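Local coordinates for Bak protein (Grouper iridovirus, PDB 5VMN) that inhibits apoptosis of the host cell as a viral Bcl-2 protein that exclusively sequesters the pro-apoptotic protein Bim, at residues T24-I27 with H28-M31; E96-E99 with R100-Q104. All blocks are in the same frame, centred on the assembly; numbering follows the deposited sequence.

How the contacts relate
Both contacts are short pieces, about two turns long, of helices in the all-helical Bcl-2 fold, lying on opposite sides of the chain's centre with their own centres about 18 Å apart and nearest atoms about 8 Å apart. Contact 1 belongs to helix 22-37, contact 2 to the end of helix 88-103. Each is partly buried, and each sends its apolar face against helix 68-84, where Leu75 meets Ile27 and Met31 of contact 1 as well as Phe102 of contact 2. The outward faces differ: a water and a bound diol join neutral and acidic groups in contact 1, whereas in contact 2 two arginines fold back over the backbone beside glutamates without forming salt bridges.

Contact 1 of 2, residues T24-I27 with H28-M31; sequences TREI and HSQM. With EDO (1,2-ethanediol), chain N.
Thr24 to Met31 run through two turns of α-helix in which His28 N, Ser29 N, Gln30 N and Met31 N donate to Thr24 O, Arg25 O, Glu26 O and Ile27 O, the last pair, Met31 N to Ile27 O, being 2.8 Å long. On the polar face one water ties three side chains together. It donates to Glu26 OE1 at 2.7 Å and to Gln30 OE1 at 2.8 Å, and accepts from Ser29 OG at 2.8 Å. The water thus stands between two acceptors, Glu26 OE1 and Gln30 OE1, 4.3 Å apart, and gives a proton to each. Gln30 reaches it by a bend at chi2 (-80°), while its NE2 is hydrogen-bonded to Cys120 O and Leu123 O. A 1,2-ethanediol, probably from the crystallisation liquor, spans Arg25 and His28. Its O1 donates to Arg25 O at 3.0 Å, a carbonyl that also accepts from Ser29 N, and its O2, in the imidazole plane at the ring edge, forms a 2.8 Å hydrogen bond with His28 ND1 in which either atom could be the donor. With CG anti to the backbone N (chi1 -172°), the His28 ring stands beside the diol. The aliphatic part of Arg25 flanks the same molecule, CG 3.3 Å from the diol O1. Ile27 and Met31, one turn apart, face inward onto Leu75 of helix 68-84; Ile27 also packs on Trp117, Cys120 and Ala121 of helix 116-122, and Thr24 and His28 touch Leu14 of helix 11-16, so this part of helix 22-37 lies among three helices.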
loop_
_atom_site.group_PDB
_atom_site.type_symbol
_atom_site.label_atom_id
_atom_site.label_comp_id
_atom_site.label_asym_id
_atom_site.label_seq_id
_atom_site.Cartn_x
_atom_site.Cartn_y
_atom_site.Cartn_z
ATOM N N THR A 24 -6.298 -10.050 0.151
ATOM C CA THR A 24 -6.015 -8.841 0.930
ATOM C C THR A 24 -5.471 -9.210 2.307
ATOM O O THR A 24 -4.537 -8.569 2.806
ATOM C CB THR A 24 -7.283 -7.999 1.023
ATOM O OG1 THR A 24 -7.630 -7.592 -0.307
ATOM C CG2 THR A 24 -7.058 -6.761 1.847
ATOM N N ARG A 25 -6.015 -10.272 2.918
ATOM C CA ARG A 25 -5.533 -10.720 4.221
ATOM C C ARG A 25 -4.075 -11.141 4.155
ATOM O O ARG A 25 -3.296 -10.865 5.075
ATOM C CB ARG A 25 -6.407 -11.874 4.741
ATOM C CG ARG A 25 -6.019 -12.356 6.140
ATOM C CD ARG A 25 -6.967 -13.400 6.700
ATOM N NE ARG A 25 -8.373 -12.996 6.659
ATOM C CZ ARG A 25 -8.937 -12.120 7.485
ATOM N NH1 ARG A 25 -8.227 -11.512 8.431
ATOM N NH2 ARG A 25 -10.228 -11.835 7.353
ATOM N N GLU A 26 -3.679 -11.850 3.091
ATOM C CA GLU A 26 -2.277 -12.255 2.990
ATOM C C GLU A 26 -1.368 -11.053 2.733
ATOM O O GLU A 26 -0.259 -10.975 3.276
ATOM C CB GLU A 26 -2.095 -13.316 1.891
ATOM C CG GLU A 26 -0.713 -13.956 1.891
ATOM C CD GLU A 26 -0.391 -14.674 3.196
ATOM O OE1 GLU A 26 0.800 -14.874 3.500
ATOM O OE2 GLU A 26 -1.337 -15.039 3.916
ATOM N N ILE A 27 -1.812 -10.098 1.928
ATOM C CA ILE A 27 -1.009 -8.892 1.748
ATOM C C ILE A 27 -0.855 -8.168 3.077
ATOM O O ILE A 27 0.212 -7.631 3.387
ATOM C CB ILE A 27 -1.620 -7.983 0.677
ATOM C CG1 ILE A 27 -1.628 -8.685 -0.681
ATOM C CG2 ILE A 27 -0.870 -6.637 0.599
ATOM C CD1 ILE A 27 -0.273 -9.121 -1.217
ATOM N N HIS A 28 -1.913 -8.142 3.878
ATOM C CA HIS A 28 -1.840 -7.527 5.209
ATOM C C HIS A 28 -0.771 -8.197 6.065
ATOM O O HIS A 28 0.055 -7.532 6.702
ATOM C CB HIS A 28 -3.221 -7.619 5.850
ATOM C CG HIS A 28 -3.372 -6.883 7.139
ATOM N ND1 HIS A 28 -3.146 -7.473 8.363
ATOM C CD2 HIS A 28 -3.783 -5.617 7.398
ATOM C CE1 HIS A 28 -3.398 -6.596 9.322
ATOM N NE2 HIS A 28 -3.788 -5.467 8.764
ATOM N N SER A 29 -0.764 -9.522 6.076
ATOM C CA SER A 29 0.253 -10.262 6.803
ATOM C C SER A 29 1.659 -9.906 6.324
ATOM O O SER A 29 2.558 -9.678 7.145
ATOM C CB SER A 29 -0.025 -11.773 6.661
ATOM O OG SER A 29 1.018 -12.537 7.245
ATOM N N GLN A 30 1.871 -9.862 5.003
ATOM C CA GLN A 30 3.178 -9.507 4.458
ATOM C C GLN A 30 3.566 -8.092 4.856
ATOM O O GLN A 30 4.733 -7.827 5.145
ATOM C CB GLN A 30 3.191 -9.611 2.928
ATOM C CG GLN A 30 2.826 -10.990 2.327
ATOM C CD GLN A 30 3.955 -11.947 2.353
ATOM O OE1 GLN A 30 4.327 -12.456 3.415
ATOM N NE2 GLN A 30 4.519 -12.222 1.169
ATOM N N MET A 31 2.599 -7.170 4.823
ATOM C CA MET A 31 2.837 -5.784 5.226
ATOM C C MET A 31 3.339 -5.712 6.659
ATOM O O MET A 31 4.268 -4.952 6.966
ATOM C CB MET A 31 1.531 -4.993 5.074
ATOM C CG MET A 31 1.597 -3.518 5.488
ATOM S SD MET A 31 -0.021 -2.761 5.425
ATOM C CE MET A 31 -0.794 -3.488 6.883
HETATM C C1 EDO N . -4.030 -10.583 8.628
HETATM O O1 EDO N . -3.370 -11.684 8.006
HETATM C C2 EDO N . -3.082 -10.125 9.709
HETATM O O2 EDO N . -1.856 -9.860 9.034
HETATM O O HOH W 1 2.551 -13.649 5.217
#

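Contact 2 of 2, residues E96-E99 with R100-Q104; sequences EQLE and RFFRQ
Leu98 and Phe102 lie side by side on the buried face of the helix, Leu98 CD2 3.6 Å from Phe102 CE2. Phe101 CD2 sits 3.8 Å above the centre of the Phe102 ring. On the outer face Arg100 bends at chi3 (46°) and lays one guanidinium face over the preceding turn, above Glu96 O and Gln97 CA, with NH2 3.3 Å from Gln97 CG. Arg103 bends back likewise (chi3 -48°), its guanidinium over Glu99 O and NH1 3.4 Å from Glu99 CB. Beneath them, Arg100 N to Arg103 N donate to Glu96 O to Glu99 O. Phe101 O accepts from both Gln104 N and Gln104 NE2, the latter in the carbonyl plane at 3.3 Å; Gln104, itself the N-cap of helix 105-113, also gives NE2 to Asn58. Farther out, Gln97 OE1 accepts from Ile53 N, Phe102 meets Phe11, its ring nearly parallel, and Trp117 edge-to-face, and a nitrate, probably from the crystallisation liquor, lies near Glu99 OE2. Both guanidinium groups thus meet backbone and aliphatic atoms of the preceding turn, while Glu99 OE1 and Arg103 NH1, 4.3 Å apart and beyond a salt bridge, probably attract only weakly.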
loop_
_atom_site.group_PDB
_atom_site.type_symbol
_atom_site.label_atom_id
_atom_site.label_comp_id
_atom_site.label_asym_id
_atom_site.label_seq_id
_atom_site.Cartn_x
_atom_site.Cartn_y
_atom_site.Cartn_z
ATOM N N GLU A 96 -7.757 6.985 -0.701
ATOM C CA GLU A 96 -7.815 7.542 -2.048
ATOM C C GLU A 96 -6.430 7.866 -2.569
ATOM O O GLU A 96 -6.161 7.677 -3.760
ATOM C CB GLU A 96 -8.688 8.806 -2.073
ATOM C CG GLU A 96 -10.118 8.575 -1.654
ATOM C CD GLU A 96 -10.929 9.866 -1.564
ATOM O OE1 GLU A 96 -12.120 9.800 -1.905
ATOM O OE2 GLU A 96 -10.388 10.928 -1.159
ATOM N N GLN A 97 -5.541 8.365 -1.694
ATOM C CA GLN A 97 -4.168 8.639 -2.100
ATOM C C GLN A 97 -3.479 7.347 -2.545
ATOM O O GLN A 97 -2.773 7.319 -3.564
ATOM C CB GLN A 97 -3.401 9.299 -0.935
ATOM C CG GLN A 97 -3.823 10.750 -0.587
ATOM C CD GLN A 97 -3.212 11.311 0.742
ATOM O OE1 GLN A 97 -2.335 10.712 1.347
ATOM N NE2 GLN A 97 -3.727 12.443 1.192
ATOM N N LEU A 98 -3.691 6.264 -1.796
ATOM C CA LEU A 98 -3.124 4.963 -2.158
ATOM C C LEU A 98 -3.641 4.493 -3.503
ATOM O O LEU A 98 -2.868 4.075 -4.373
ATOM C CB LEU A 98 -3.477 3.922 -1.105
ATOM C CG LEU A 98 -2.432 3.483 -0.127
ATOM C CD1 LEU A 98 -2.995 2.334 0.663
ATOM C CD2 LEU A 98 -1.167 3.084 -0.805
ATOM N N GLU A 99 -4.961 4.538 -3.686
ATOM C CA GLU A 99 -5.531 4.105 -4.954
ATOM C C GLU A 99 -4.951 4.906 -6.111
ATOM O O GLU A 99 -4.619 4.340 -7.162
ATOM C CB GLU A 99 -7.051 4.233 -4.909
ATOM C CG GLU A 99 -7.692 3.286 -3.908
ATOM C CD GLU A 99 -9.124 3.650 -3.553
ATOM O OE1 GLU A 99 -9.488 4.839 -3.640
ATOM O OE2 GLU A 99 -9.890 2.740 -3.178
ATOM N N ARG A 100 -4.805 6.225 -5.929
ATOM C CA ARG A 100 -4.271 7.067 -6.988
ATOM C C ARG A 100 -2.858 6.633 -7.359
ATOM O O ARG A 100 -2.501 6.602 -8.547
ATOM C CB ARG A 100 -4.308 8.542 -6.541
ATOM C CG ARG A 100 -4.565 9.586 -7.613
ATOM C CD ARG A 100 -5.180 10.872 -7.016
ATOM N NE ARG A 100 -4.462 11.284 -5.807
ATOM C CZ ARG A 100 -5.018 11.605 -4.634
ATOM N NH1 ARG A 100 -6.336 11.594 -4.456
ATOM N NH2 ARG A 100 -4.232 11.947 -3.621
ATOM N N PHE A 101 -2.041 6.282 -6.362
ATOM C CA PHE A 101 -0.685 5.842 -6.660
ATOM C C PHE A 101 -0.707 4.592 -7.528
ATOM O O PHE A 101 0.021 4.502 -8.523
ATOM C CB PHE A 101 0.098 5.561 -5.375
ATOM C CG PHE A 101 1.440 4.922 -5.626
ATOM C CD1 PHE A 101 2.481 5.678 -6.131
ATOM C CD2 PHE A 101 1.635 3.569 -5.426
ATOM C CE1 PHE A 101 3.703 5.117 -6.393
ATOM C CE2 PHE A 101 2.869 2.991 -5.675
ATOM C CZ PHE A 101 3.905 3.771 -6.167
ATOM N N PHE A 102 -1.516 3.603 -7.147
ATOM C CA PHE A 102 -1.462 2.315 -7.832
ATOM C C PHE A 102 -2.147 2.364 -9.190
ATOM O O PHE A 102 -1.890 1.503 -10.037
ATOM C CB PHE A 102 -2.076 1.215 -6.957
ATOM C CG PHE A 102 -1.169 0.775 -5.841
ATOM C CD1 PHE A 102 -0.032 0.030 -6.108
ATOM C CD2 PHE A 102 -1.424 1.141 -4.543
ATOM C CE1 PHE A 102 0.823 -0.343 -5.103
ATOM C CE2 PHE A 102 -0.587 0.742 -3.524
ATOM C CZ PHE A 102 0.563 0.023 -3.804
ATOM N N ARG A 103 -2.982 3.365 -9.436
ATOM C CA ARG A 103 -3.610 3.496 -10.750
ATOM C C ARG A 103 -2.722 4.192 -11.773
ATOM O O ARG A 103 -3.062 4.213 -12.958
ATOM C CB ARG A 103 -4.930 4.250 -10.625
ATOM C CG ARG A 103 -6.008 3.458 -9.890
ATOM C CD ARG A 103 -7.392 4.078 -10.080
ATOM N NE ARG A 103 -7.390 5.526 -9.837
ATOM C CZ ARG A 103 -7.874 6.128 -8.749
ATOM N NH1 ARG A 103 -8.425 5.425 -7.760
ATOM N NH2 ARG A 103 -7.802 7.446 -8.647
ATOM N N GLN A 104 -1.603 4.765 -11.364
ATOM C CA GLN A 104 -0.668 5.315 -12.332
ATOM C C GLN A 104 -0.199 4.226 -13.283
ATOM O O GLN A 104 0.078 3.093 -12.869
ATOM C CB GLN A 104 0.535 5.925 -11.626
ATOM C CG GLN A 104 0.202 7.131 -10.759
ATOM C CD GLN A 104 1.436 7.726 -10.084
ATOM O OE1 GLN A 104 1.801 8.868 -10.329
ATOM N NE2 GLN A 104 2.066 6.951 -9.225
#